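Hypothetical multiheme protein (Ignicoccus hospitalis KIN4/I, PDB 4QO5) binds eight c-type hemes as a membrane-associated octaheme cytochrome c and probably carries electrons, although its physiological reaction is unknown. Local coordinates at residues 66-70 and 71-75. Residues are numbered along the deposited sequence; the frame is centred on the assembly and turned at random.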
loop_
_atom_site.group_PDB
_atom_site.type_symbol
_atom_site.label_atom_id
_atom_site.label_comp_id
_atom_site.label_asym_id
_atom_site.label_seq_id
_atom_site.Cartn_x
_atom_site.Cartn_y
_atom_site.Cartn_z
ATOM N N ASP A 66 7.528 0.971 47.073
ATOM C CA ASP A 66 6.915 0.459 48.297
ATOM C C ASP A 66 5.442 0.061 48.132
ATOM O O ASP A 66 4.837 -0.488 49.054
ATOM C CB ASP A 66 7.108 1.428 49.483
ATOM C CG ASP A 66 6.474 2.795 49.255
ATOM O OD1 ASP A 66 5.811 3.001 48.220
ATOM O OD2 ASP A 66 6.627 3.673 50.134
ATOM N N GLU A 67 4.873 0.333 46.964
ATOM C CA GLU A 67 3.506 -0.077 46.660
ATOM C C GLU A 67 3.456 -1.251 45.683
ATOM O O GLU A 67 2.378 -1.712 45.312
ATOM C CB GLU A 67 2.706 1.100 46.112
ATOM C CG GLU A 67 2.596 2.248 47.126
ATOM C CD GLU A 67 1.625 3.328 46.689
ATOM O OE1 GLU A 67 0.469 2.987 46.352
ATOM O OE2 GLU A 67 2.016 4.516 46.684
ATOM N N ILE A 68 4.624 -1.702 45.238
ATOM C CA ILE A 68 4.720 -2.922 44.430
ATOM C C ILE A 68 4.885 -4.059 45.429
ATOM O O ILE A 68 5.676 -3.940 46.358
ATOM C CB ILE A 68 5.942 -2.875 43.493
ATOM C CG1 ILE A 68 5.788 -1.752 42.466
ATOM C CG2 ILE A 68 6.170 -4.217 42.775
ATOM C CD1 ILE A 68 6.978 -1.638 41.492
ATOM N N PRO A 69 4.132 -5.153 45.252
ATOM C CA PRO A 69 4.220 -6.284 46.195
ATOM C C PRO A 69 5.668 -6.767 46.377
ATOM O O PRO A 69 6.417 -6.901 45.401
ATOM C CB PRO A 69 3.372 -7.364 45.524
ATOM C CG PRO A 69 2.387 -6.609 44.671
ATOM C CD PRO A 69 3.129 -5.376 44.193
ATOM N N ALA A 70 6.053 -7.010 47.624
ATOM C CA ALA A 70 7.432 -7.361 47.974
ATOM C C ALA A 70 8.007 -8.519 47.165
ATOM O O ALA A 70 9.172 -8.487 46.784
ATOM C CB ALA A 70 7.536 -7.660 49.471
ATOM N N ASN A 71 7.194 -9.537 46.895
ATOM C CA ASN A 71 7.657 -10.685 46.121
ATOM C C ASN A 71 7.962 -10.362 44.647
ATOM O O ASN A 71 8.537 -11.188 43.941
ATOM C CB ASN A 71 6.650 -11.836 46.195
ATOM C CG ASN A 71 5.390 -11.562 45.395
ATOM O OD1 ASN A 71 4.772 -10.510 45.527
ATOM N ND2 ASN A 71 5.008 -12.511 44.552
ATOM N N LEU A 72 7.576 -9.172 44.185
ATOM C CA LEU A 72 7.817 -8.779 42.794
ATOM C C LEU A 72 8.979 -7.802 42.642
ATOM O O LEU A 72 9.430 -7.547 41.520
ATOM C CB LEU A 72 6.558 -8.146 42.175
ATOM C CG LEU A 72 5.291 -9.002 42.057
ATOM C CD1 LEU A 72 4.109 -8.179 41.560
ATOM C CD2 LEU A 72 5.526 -10.190 41.139
ATOM N N ARG A 73 9.447 -7.239 43.753
ATOM C CA ARG A 73 10.429 -6.146 43.688
ATOM C C ARG A 73 11.807 -6.555 43.181
ATOM O O ARG A 73 12.481 -5.781 42.488
ATOM C CB ARG A 73 10.591 -5.489 45.049
ATOM C CG ARG A 73 9.361 -4.748 45.512
ATOM C CD ARG A 73 9.553 -4.143 46.893
ATOM N NE ARG A 73 8.261 -3.702 47.401
ATOM C CZ ARG A 73 7.909 -3.699 48.681
ATOM N NH1 ARG A 73 8.751 -4.118 49.619
ATOM N NH2 ARG A 73 6.698 -3.284 49.018
ATOM N N ASN A 74 12.228 -7.763 43.538
ATOM C CA ASN A 74 13.606 -8.171 43.307
ATOM C C ASN A 74 13.767 -9.321 42.319
ATOM O O ASN A 74 14.796 -9.993 42.304
ATOM C CB ASN A 74 14.294 -8.488 44.638
ATOM C CG ASN A 74 14.240 -7.321 45.613
ATOM O OD1 ASN A 74 13.610 -7.407 46.667
ATOM N ND2 ASN A 74 14.903 -6.223 45.267
ATOM N N VAL A 75 12.749 -9.540 41.494
ATOM C CA VAL A 75 12.869 -10.481 40.380
ATOM C C VAL A 75 12.498 -9.792 39.082
ATOM O O VAL A 75 11.768 -8.787 39.091
ATOM C CB VAL A 75 12.000 -11.753 40.580
ATOM C CG1 VAL A 75 12.510 -12.572 41.759
ATOM C CG2 VAL A 75 10.525 -11.396 40.774
HETATM O O HOH W 1 5.833 -1.464 51.453
HETATM O O HOH W 2 11.185 -10.054 44.871
#
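Arg73 reaches back over a short helical turn to the carbonyl of Ile68, a worked example of how one side chain can tie a helix to the loop that leads into it. The helix, 70-73, is a single turn with i+3 backbone bonds: Leu72 N bonds to Pro69 O (2.8 Å), and Arg73 N makes a longer bond to Ala70 O (3.3 Å). CG of Arg73 sits beside the backbone N (chi1 -67°), and the chain stays extended to NE, which carries the guanidinium back past Ala70. There NE donates to Ile68 O at 2.8 Å, that oxygen lying 26° out of the guanidinium plane, and NH2 adds a weak second bond to the same oxygen. Ala70 CA and CB lie over one face of the group, CB 3.7 Å from NH1. A methionine in place of this arginine would probably leave Ile68 O without either of these side-chain donors and the loop freer to shift. On the apolar side, Leu72 CD1 rests against Pro69 CG (3.9 Å), while Leu72 CB meets Ile68 CG2. Leu72 and Ile68 are the buried pair: Leu72 touches a heme c, and Ile68 packs on Cys113, whose neighbour in sequence, His114, is an axial ligand of a heme iron. Farther out, two waters add bridges: one links Ala70 O to Asn74 N, the other donates to Asp66 O at 2.8 Å and weakly accepts from Arg73 NH2.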